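Side-chain contacts in putative Lipoprotein (Shewanella oneidensis, PDB 3U24), which is of unknown function but binds metal ions and belongs to a family grouped with the metallopeptidase clan: residues A158-I163 with I221-A226; K112-Q115 with S120-V123; R237-G242 with G509-A514. One frame throughout, in Å; residues are numbered along the deposited sequence.

How the contacts relate
All three contacts lie in one mostly helical chain. Along the chain, contact 2 (112-115 with 120-123) closes first, contact 1 (158-163 with 221-226) follows, and contact 3 (237-242 with 509-514) comes last and spans far more sequence. Contacts 1 and 2 are neighbours, their centres about 10 Å apart. They touch where Asn162 and Ala159 of helix 152-162 meet Tyr121. Helix 200-234 links contacts 1 and 3: it carries 221-226, and the loop after it carries 237-242. Their centres are about 21 Å apart, and they do not touch. Contact 3 joins that loop to helix 504-516, far along the chain. Contacts 2 and 3, about 17 Å apart between centres, do not touch.

Contact 1. Residues A158-I163 with I221-A226; sequences AARGNI and ISWLNA
Arg160 lays the carbon part of its side chain over one face of the Trp223 indole. The touch is a CH-pi contact. Arg160 CD sits 3.4 Å from the centroid of the five-membered ring, 15° off the ring normal. Its nearest ring atom is Trp223 CD2, 3.3 Å away. Arg160 CG follows over the six-membered ring, 3.6 Å from Trp223 CE3. The two side chains run antiparallel alongside each other, so CB, CG and CD of Arg160 all come near the indole. The charge adds little: Arg160 CZ is 5.7 Å from the five-ring centroid, at most a weak cation-pi attraction. A bend at chi3 turns the head group off the line of the methylenes, and its plane stands 63° from that of the indole. Arg160 NH1 bonds to His220 ND1, one residue before 221-226.

This is helix-to-helix packing at the surface, away from the annotated metal sites. It joins the C-terminal end of helix 152-162 to the long helix 200-234 in this mostly helical DUF885-family protein. Trp223 spans the distance because its CG lies anti to the backbone N (chi1 180°), pointing the ring at the shorter helix.

The apolar contact is smaller. Ile163, the first residue past helix 152-162, brings CD1 to the edge of the indole, 3.8 Å from Trp223 CZ3.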
loop_
_atom_site.group_PDB
_atom_site.type_symbol
_atom_site.label_atom_id
_atom_site.label_comp_id
_atom_site.label_asym_id
_atom_site.label_seq_id
_atom_site.Cartn_x
_atom_site.Cartn_y
_atom_site.Cartn_z
ATOM N N ALA A 158 14.616 15.481 20.343
ATOM C CA ALA A 158 13.151 15.461 20.418
ATOM C C ALA A 158 12.607 14.007 20.446
ATOM O O ALA A 158 11.674 13.660 21.201
ATOM C CB ALA A 158 12.524 16.246 19.238
ATOM N N ALA A 159 13.215 13.166 19.629
ATOM C CA ALA A 159 12.809 11.774 19.549
ATOM C C ALA A 159 12.948 11.142 20.931
ATOM O O ALA A 159 12.019 10.531 21.418
ATOM C CB ALA A 159 13.676 11.014 18.543
ATOM N N ARG A 160 14.111 11.332 21.553
ATOM C CA ARG A 160 14.391 10.665 22.794
ATOM C C ARG A 160 13.521 11.207 23.943
ATOM O O ARG A 160 13.139 10.445 24.845
ATOM C CB ARG A 160 15.882 10.710 23.128
ATOM C CG ARG A 160 16.723 9.971 22.098
ATOM C CD ARG A 160 18.163 9.881 22.527
ATOM N NE ARG A 160 18.769 11.194 22.569
ATOM C CZ ARG A 160 19.433 11.754 21.559
ATOM N NH1 ARG A 160 19.608 11.128 20.403
ATOM N NH2 ARG A 160 19.939 12.961 21.694
ATOM N N GLY A 161 13.178 12.488 23.873
ATOM C CA GLY A 161 12.259 13.117 24.850
ATOM C C GLY A 161 10.795 12.704 24.662
ATOM O O GLY A 161 10.015 12.812 25.580
ATOM N N ASN A 162 10.422 12.232 23.485
ATOM C CA ASN A 162 9.039 11.809 23.218
ATOM C C ASN A 162 8.788 10.336 23.425
ATOM O O ASN A 162 7.704 9.931 23.770
ATOM C CB ASN A 162 8.693 11.996 21.752
ATOM C CG ASN A 162 8.318 13.385 21.402
ATOM O OD1 ASN A 162 8.125 14.250 22.270
ATOM N ND2 ASN A 162 8.132 13.605 20.078
ATOM N N ILE A 163 9.764 9.527 23.099
ATOM C CA ILE A 163 9.581 8.091 23.142
ATOM C C ILE A 163 9.281 7.671 24.575
ATOM O O ILE A 163 9.934 8.127 25.495
ATOM C CB ILE A 163 10.803 7.346 22.612
ATOM C CG1 ILE A 163 10.932 7.599 21.095
ATOM C CG2 ILE A 163 10.688 5.863 22.941
ATOM C CD1 ILE A 163 12.284 7.289 20.503
ATOM N N ILE A 221 21.807 6.045 17.551
ATOM C CA ILE A 221 21.817 4.587 17.350
ATOM C C ILE A 221 22.321 3.875 18.609
ATOM O O ILE A 221 21.761 2.838 18.969
ATOM C CB ILE A 221 22.670 4.188 16.167
ATOM C CG1 ILE A 221 21.949 4.661 14.885
ATOM C CG2 ILE A 221 22.982 2.670 16.186
ATOM C CD1 ILE A 221 22.901 4.857 13.708
ATOM N N SER A 222 23.319 4.458 19.295
ATOM C CA SER A 222 23.809 3.883 20.559
ATOM C C SER A 222 22.708 3.917 21.601
ATOM O O SER A 222 22.530 2.981 22.374
ATOM C CB SER A 222 25.005 4.634 21.152
ATOM O OG SER A 222 26.096 4.559 20.243
ATOM N N TRP A 223 21.995 5.023 21.643
ATOM C CA TRP A 223 20.896 5.096 22.565
ATOM C C TRP A 223 19.824 4.040 22.237
ATOM O O TRP A 223 19.341 3.337 23.126
ATOM C CB TRP A 223 20.356 6.485 22.586
ATOM C CG TRP A 223 19.194 6.691 23.514
ATOM C CD1 TRP A 223 19.244 7.050 24.859
ATOM C CD2 TRP A 223 17.760 6.642 23.174
ATOM N NE1 TRP A 223 17.981 7.224 25.343
ATOM C CE2 TRP A 223 17.046 6.985 24.387
ATOM C CE3 TRP A 223 17.039 6.341 22.027
ATOM C CZ2 TRP A 223 15.656 6.986 24.450
ATOM C CZ3 TRP A 223 15.647 6.388 22.071
ATOM C CH2 TRP A 223 14.957 6.711 23.257
ATOM N N LEU A 224 19.480 3.908 20.965
ATOM C CA LEU A 224 18.491 2.907 20.542
ATOM C C LEU A 224 18.953 1.505 20.936
ATOM O O LEU A 224 18.168 0.727 21.424
ATOM C CB LEU A 224 18.200 3.004 19.045
ATOM C CG LEU A 224 17.398 4.211 18.483
ATOM C CD1 LEU A 224 17.362 4.201 16.960
ATOM C CD2 LEU A 224 15.979 4.253 19.013
ATOM N N ASN A 225 20.243 1.217 20.769
ATOM C CA ASN A 225 20.786 -0.085 21.165
ATOM C C ASN A 225 20.658 -0.308 22.664
ATOM O O ASN A 225 20.312 -1.428 23.108
ATOM C CB ASN A 225 22.252 -0.279 20.740
ATOM C CG ASN A 225 22.421 -0.600 19.245
ATOM O OD1 ASN A 225 21.528 -1.119 18.554
ATOM N ND2 ASN A 225 23.589 -0.273 18.743
ATOM N N ALA A 226 20.938 0.730 23.456
ATOM C CA ALA A 226 20.747 0.608 24.893
ATOM C C ALA A 226 19.258 0.345 25.195
ATOM O O ALA A 226 18.931 -0.473 26.074
ATOM C CB ALA A 226 21.289 1.834 25.667
#

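Contact 2. Residues K112-Q115 with S120-V123; sequences KSWQ and SYNV. With EDO (1,2-ethanediol), chain P; EDO (1,2-ethanediol), chain S.
The contact ties the short helix 113-116 to the loop that leads into helix 124-131. A tyrosine hydroxyl from the loop grips a backbone carbonyl of the helix. The segments are close in sequence, so this is a local contact in a mostly helical protein of the DUF885 family. The side chain of Trp114 lies about 7 Å from that of Glu61, a zinc-binding residue seen in an entry of this protein, though no zinc is modelled on it in this chain.

Tyr121 OH donates to Trp114 O over 2.7 Å. The C=O...donor angle is 125°, and the hydroxyl is tilted 18° from the carbonyl plane. The carbonyl oxygen meets the tyrosine ring at its edge, in the plane of the ring. The same hydroxyl also receives a bond from Asn162 ND2 of helix 152-162. It therefore joins the helix 113-116 backbone to a second helix.

Trp114 CB comes to 3.5 Å from Tyr121 OH. A chi1 of 62° turns the indole away from Tyr121, so only CB approaches the hydroxyl. Trp114 NE1 bonds to Ile108 O, and Arg64 makes a cation-pi contact with the ring. CG of the next residue, Gln115, sits over one indole face near its rim, 3.4 Å above the plane.

Ser120 adds a looser touch, with OG 4.0 Å from Ser113 O. That hydroxyl is bonded to Asp117 O. Further on, Asn122 OD1 caps Ala124 N at the start of helix 124-131. Two ethanediol molecules, probably from the crystallisation liquor, approach the Asn122 carbonyl: O1 of the chain P molecule bonds to Asn122 O at 2.9 Å, and O1 of the chain S molecule bonds weakly to it at 3.3 Å.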
loop_
_atom_site.group_PDB
_atom_site.type_symbol
_atom_site.label_atom_id
_atom_site.label_comp_id
_atom_site.label_asym_id
_atom_site.label_seq_id
_atom_site.Cartn_x
_atom_site.Cartn_y
_atom_site.Cartn_z
ATOM N N LYS A 112 -1.038 7.528 19.441
ATOM C CA LYS A 112 0.200 7.905 20.068
ATOM C C LYS A 112 1.366 7.037 19.631
ATOM O O LYS A 112 2.206 6.652 20.433
ATOM C CB LYS A 112 0.029 7.864 21.616
ATOM C CG LYS A 112 -0.951 8.905 22.152
ATOM C CD LYS A 112 -0.990 8.869 23.666
ATOM C CE LYS A 112 -1.489 10.186 24.250
ATOM N NZ LYS A 112 -1.108 10.362 25.699
ATOM N N SER A 113 1.451 6.760 18.343
ATOM C CA SER A 113 2.611 6.049 17.853
ATOM C C SER A 113 3.859 6.872 17.989
ATOM O O SER A 113 4.923 6.329 17.960
ATOM C CB SER A 113 2.426 5.612 16.406
ATOM O OG SER A 113 2.417 6.720 15.523
ATOM N N TRP A 114 3.737 8.187 18.088
ATOM C CA TRP A 114 4.883 9.033 18.367
ATOM C C TRP A 114 5.564 8.694 19.688
ATOM O O TRP A 114 6.733 9.015 19.860
ATOM C CB TRP A 114 4.483 10.537 18.270
ATOM C CG TRP A 114 3.430 10.989 19.258
ATOM C CD1 TRP A 114 2.062 11.062 19.051
ATOM C CD2 TRP A 114 3.633 11.438 20.646
ATOM N NE1 TRP A 114 1.420 11.513 20.168
ATOM C CE2 TRP A 114 2.300 11.781 21.159
ATOM C CE3 TRP A 114 4.738 11.636 21.454
ATOM C CZ2 TRP A 114 2.105 12.268 22.445
ATOM C CZ3 TRP A 114 4.549 12.103 22.783
ATOM C CH2 TRP A 114 3.263 12.419 23.266
ATOM N N GLN A 115 4.857 8.021 20.603
ATOM C CA GLN A 115 5.438 7.555 21.876
ATOM C C GLN A 115 6.109 6.204 21.769
ATOM O O GLN A 115 7.236 6.053 22.255
ATOM C CB GLN A 115 4.415 7.430 23.017
ATOM C CG GLN A 115 3.942 8.759 23.492
ATOM C CD GLN A 115 3.101 8.659 24.756
ATOM O OE1 GLN A 115 2.258 7.771 24.914
ATOM N NE2 GLN A 115 3.352 9.569 25.662
ATOM N N SER A 120 9.473 5.753 13.812
ATOM C CA SER A 120 8.955 6.965 13.171
ATOM C C SER A 120 9.956 8.184 13.237
ATOM O O SER A 120 9.753 9.196 12.558
ATOM C CB SER A 120 7.564 7.297 13.735
ATOM O OG SER A 120 7.570 7.438 15.137
ATOM N N TYR A 121 11.065 8.042 13.976
ATOM C CA TYR A 121 12.097 9.049 14.031
ATOM C C TYR A 121 13.327 8.630 13.236
ATOM O O TYR A 121 14.157 7.815 13.673
ATOM C CB TYR A 121 12.462 9.333 15.473
ATOM C CG TYR A 121 11.268 9.733 16.296
ATOM C CD1 TYR A 121 10.840 11.038 16.308
ATOM C CD2 TYR A 121 10.545 8.808 17.019
ATOM C CE1 TYR A 121 9.748 11.423 17.034
ATOM C CE2 TYR A 121 9.456 9.183 17.767
ATOM C CZ TYR A 121 9.073 10.503 17.788
ATOM O OH TYR A 121 7.991 10.947 18.513
ATOM N N ASN A 122 13.448 9.199 12.052
ATOM C CA ASN A 122 14.560 8.879 11.131
ATOM C C ASN A 122 14.645 9.971 10.065
ATOM O O ASN A 122 13.685 10.200 9.331
ATOM C CB ASN A 122 14.325 7.508 10.465
ATOM C CG ASN A 122 15.539 7.003 9.658
ATOM O OD1 ASN A 122 16.459 7.770 9.278
ATOM N ND2 ASN A 122 15.542 5.680 9.390
ATOM N N VAL A 123 15.773 10.661 9.994
ATOM C CA VAL A 123 15.887 11.762 8.993
ATOM C C VAL A 123 16.210 11.277 7.557
ATOM O O VAL A 123 16.103 12.046 6.604
ATOM C CB VAL A 123 16.914 12.826 9.450
ATOM C CG1 VAL A 123 16.538 13.332 10.838
ATOM C CG2 VAL A 123 18.331 12.241 9.446
HETATM C C1 EDO P . 11.544 12.353 7.098
HETATM O O1 EDO P . 12.764 11.595 7.008
HETATM C C2 EDO P . 11.544 13.362 8.264
HETATM O O2 EDO P . 12.398 14.455 7.928
HETATM C C1 EDO S . 9.313 8.862 8.816
HETATM O O1 EDO S . 10.406 9.737 9.161
HETATM C C2 EDO S . 9.551 7.432 9.334
HETATM O O2 EDO S . 10.661 6.771 8.706
#

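Contact 3. Residues R237-G242 with G509-A514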
loop_
_atom_site.group_PDB
_atom_site.type_symbol
_atom_site.label_atom_id
_atom_site.label_comp_id
_atom_site.label_asym_id
_atom_site.label_seq_id
_atom_site.Cartn_x
_atom_site.Cartn_y
_atom_site.Cartn_z
ATOM N N ARG A 237 6.202 -2.838 25.964
ATOM C CA ARG A 237 4.838 -2.721 25.438
ATOM C C ARG A 237 4.555 -3.744 24.297
ATOM O O ARG A 237 5.430 -3.992 23.447
ATOM C CB ARG A 237 4.596 -1.304 24.904
ATOM C CG ARG A 237 3.129 -1.037 24.696
ATOM C CD ARG A 237 2.880 0.185 23.843
ATOM N NE ARG A 237 3.392 1.450 24.394
ATOM C CZ ARG A 237 2.643 2.423 24.927
ATOM N NH1 ARG A 237 1.322 2.270 25.053
ATOM N NH2 ARG A 237 3.210 3.582 25.331
ATOM N N SER A 238 3.367 -4.330 24.293
ATOM C CA SER A 238 3.002 -5.274 23.253
ATOM C C SER A 238 2.855 -4.517 21.933
ATOM O O SER A 238 2.448 -3.362 21.918
ATOM C CB SER A 238 1.653 -5.979 23.554
ATOM O OG SER A 238 1.161 -6.673 22.392
ATOM N N PHE A 239 3.183 -5.188 20.844
ATOM C CA PHE A 239 3.013 -4.658 19.504
ATOM C C PHE A 239 1.529 -4.724 19.041
ATOM O O PHE A 239 1.163 -4.137 18.007
ATOM C CB PHE A 239 3.918 -5.413 18.524
ATOM C CG PHE A 239 3.610 -6.879 18.414
ATOM C CD1 PHE A 239 2.644 -7.330 17.534
ATOM C CD2 PHE A 239 4.332 -7.819 19.148
ATOM C CE1 PHE A 239 2.360 -8.677 17.440
ATOM C CE2 PHE A 239 4.057 -9.169 19.044
ATOM C CZ PHE A 239 3.056 -9.586 18.191
ATOM N N ARG A 240 0.702 -5.440 19.802
ATOM C CA ARG A 240 -0.687 -5.680 19.459
ATOM C C ARG A 240 -1.490 -4.478 19.927
ATOM O O ARG A 240 -1.431 -4.088 21.102
ATOM C CB ARG A 240 -1.188 -6.953 20.105
ATOM C CG ARG A 240 -0.348 -8.186 19.773
ATOM C CD ARG A 240 -0.569 -9.270 20.821
ATOM N NE ARG A 240 0.285 -10.448 20.618
ATOM C CZ ARG A 240 0.009 -11.420 19.755
ATOM N NH1 ARG A 240 0.825 -12.440 19.633
ATOM N NH2 ARG A 240 -1.072 -11.363 19.010
ATOM N N ILE A 241 -2.192 -3.822 19.014
ATOM C CA ILE A 241 -2.773 -2.520 19.381
ATOM C C ILE A 241 -4.116 -2.649 20.104
ATOM O O ILE A 241 -4.550 -1.704 20.738
ATOM C CB ILE A 241 -2.830 -1.547 18.163
ATOM C CG1 ILE A 241 -3.752 -2.049 17.037
ATOM C CG2 ILE A 241 -1.423 -1.323 17.573
ATOM C CD1 ILE A 241 -3.984 -1.021 15.915
ATOM N N GLY A 242 -4.768 -3.811 20.035
ATOM C CA GLY A 242 -6.032 -4.048 20.754
ATOM C C GLY A 242 -7.286 -3.609 20.000
ATOM O O GLY A 242 -7.205 -2.821 19.019
ATOM N N GLY A 509 7.422 -13.682 6.513
ATOM C CA GLY A 509 7.349 -12.309 6.064
ATOM C C GLY A 509 6.025 -11.652 6.458
ATOM O O GLY A 509 5.993 -10.493 6.897
ATOM N N LYS A 510 4.938 -12.401 6.337
ATOM C CA LYS A 510 3.631 -11.903 6.711
ATOM C C LYS A 510 3.478 -11.674 8.207
ATOM O O LYS A 510 2.946 -10.649 8.626
ATOM C CB LYS A 510 2.549 -12.836 6.215
ATOM C CG LYS A 510 2.251 -12.692 4.743
ATOM C CD LYS A 510 1.430 -11.440 4.449
ATOM C CE LYS A 510 1.211 -11.296 2.941
ATOM N NZ LYS A 510 0.320 -12.377 2.402
ATOM N N TRP A 511 3.977 -12.598 9.020
ATOM C CA TRP A 511 3.992 -12.386 10.453
ATOM C C TRP A 511 4.717 -11.089 10.819
ATOM O O TRP A 511 4.183 -10.249 11.558
ATOM C CB TRP A 511 4.645 -13.583 11.147
ATOM C CG TRP A 511 5.036 -13.306 12.563
ATOM C CD1 TRP A 511 6.306 -13.054 13.055
ATOM C CD2 TRP A 511 4.150 -13.216 13.730
ATOM N NE1 TRP A 511 6.260 -12.819 14.422
ATOM C CE2 TRP A 511 5.007 -12.916 14.880
ATOM C CE3 TRP A 511 2.791 -13.395 13.938
ATOM C CZ2 TRP A 511 4.501 -12.776 16.148
ATOM C CZ3 TRP A 511 2.291 -13.239 15.223
ATOM C CH2 TRP A 511 3.122 -12.955 16.302
ATOM N N ARG A 512 5.936 -10.929 10.308
ATOM C CA ARG A 512 6.726 -9.738 10.575
ATOM C C ARG A 512 5.985 -8.454 10.201
ATOM O O ARG A 512 5.952 -7.499 10.960
ATOM C CB ARG A 512 8.058 -9.781 9.828
ATOM C CG ARG A 512 8.992 -8.621 10.195
ATOM C CD ARG A 512 10.331 -8.701 9.447
ATOM N NE ARG A 512 11.369 -7.812 10.013
ATOM C CZ ARG A 512 11.738 -6.637 9.495
ATOM N NH1 ARG A 512 11.160 -6.171 8.377
ATOM N NH2 ARG A 512 12.696 -5.917 10.101
ATOM N N ARG A 513 5.392 -8.449 9.026
ATOM C CA ARG A 513 4.657 -7.288 8.536
ATOM C C ARG A 513 3.475 -6.923 9.480
ATOM O O ARG A 513 3.228 -5.731 9.758
ATOM C CB ARG A 513 4.186 -7.582 7.119
ATOM C CG ARG A 513 3.381 -6.497 6.451
ATOM C CD ARG A 513 3.248 -6.858 4.981
ATOM N NE ARG A 513 2.248 -6.045 4.317
ATOM C CZ ARG A 513 1.811 -6.249 3.076
ATOM N NH1 ARG A 513 2.305 -7.257 2.347
ATOM N NH2 ARG A 513 0.869 -5.443 2.579
ATOM N N ALA A 514 2.801 -7.950 9.996
ATOM C CA ALA A 514 1.684 -7.786 10.949
ATOM C C ALA A 514 2.137 -7.351 12.337
ATOM O O ALA A 514 1.348 -6.746 13.062
ATOM C CB ALA A 514 0.869 -9.055 11.052
#
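Phe239 and Arg240 are the two residues of 237-242 that bring side chains to Trp511 of helix 504-516. Just ahead of them, Arg237 reaches the other way, where its NE bonds to Gln165 O. Ser238 then shapes the backbone. Its OG accepts from Arg240 N over 2.9 Å, with an N-H...acceptor angle of 162°. This is an ST turn, and it sets the stretch from which the next two side chains leave.

Phe239 points toward the helix. Its CZ lies 3.9 Å from Trp511 CH2 and 4.1 Å from Trp511 CZ2. The two ring planes are 87° apart, and the centroids of the phenyl and of the indole six-membered ring are 5.8 Å from each other. The pair is apolar packing, Phe239 CZ against the CH2 and CZ2 carbons of the indole.

The contact joins the loop after helix 200-234 to helix 504-516, segments 267 residues apart, in this mostly helical DUF885-family protein. Ile482 of helix 459-485 touches Phe239, Trp511 and Ala514, so a third helix shares this packing. The side chain of Trp511 is also about 5 Å from a bound calcium ion. Separately, it touches Glu489, a calcium-binding residue seen in an entry of this protein; no calcium is assigned to Glu489 in this chain.

Arg240 runs extended from CG to NE beside the phenylalanine. Its CG lies over one face of the Phe239 ring, 3.6 Å from the plane, and Phe239 CZ in turn lies over one face of the guanidinium. Two backbone carbonyls hold the head group: NH2 bonds to Ile482 O and NH1 to Met487 O. Held there, Arg240 NH1 meets the edge of the indole, 4.1 Å from Trp511 CH2.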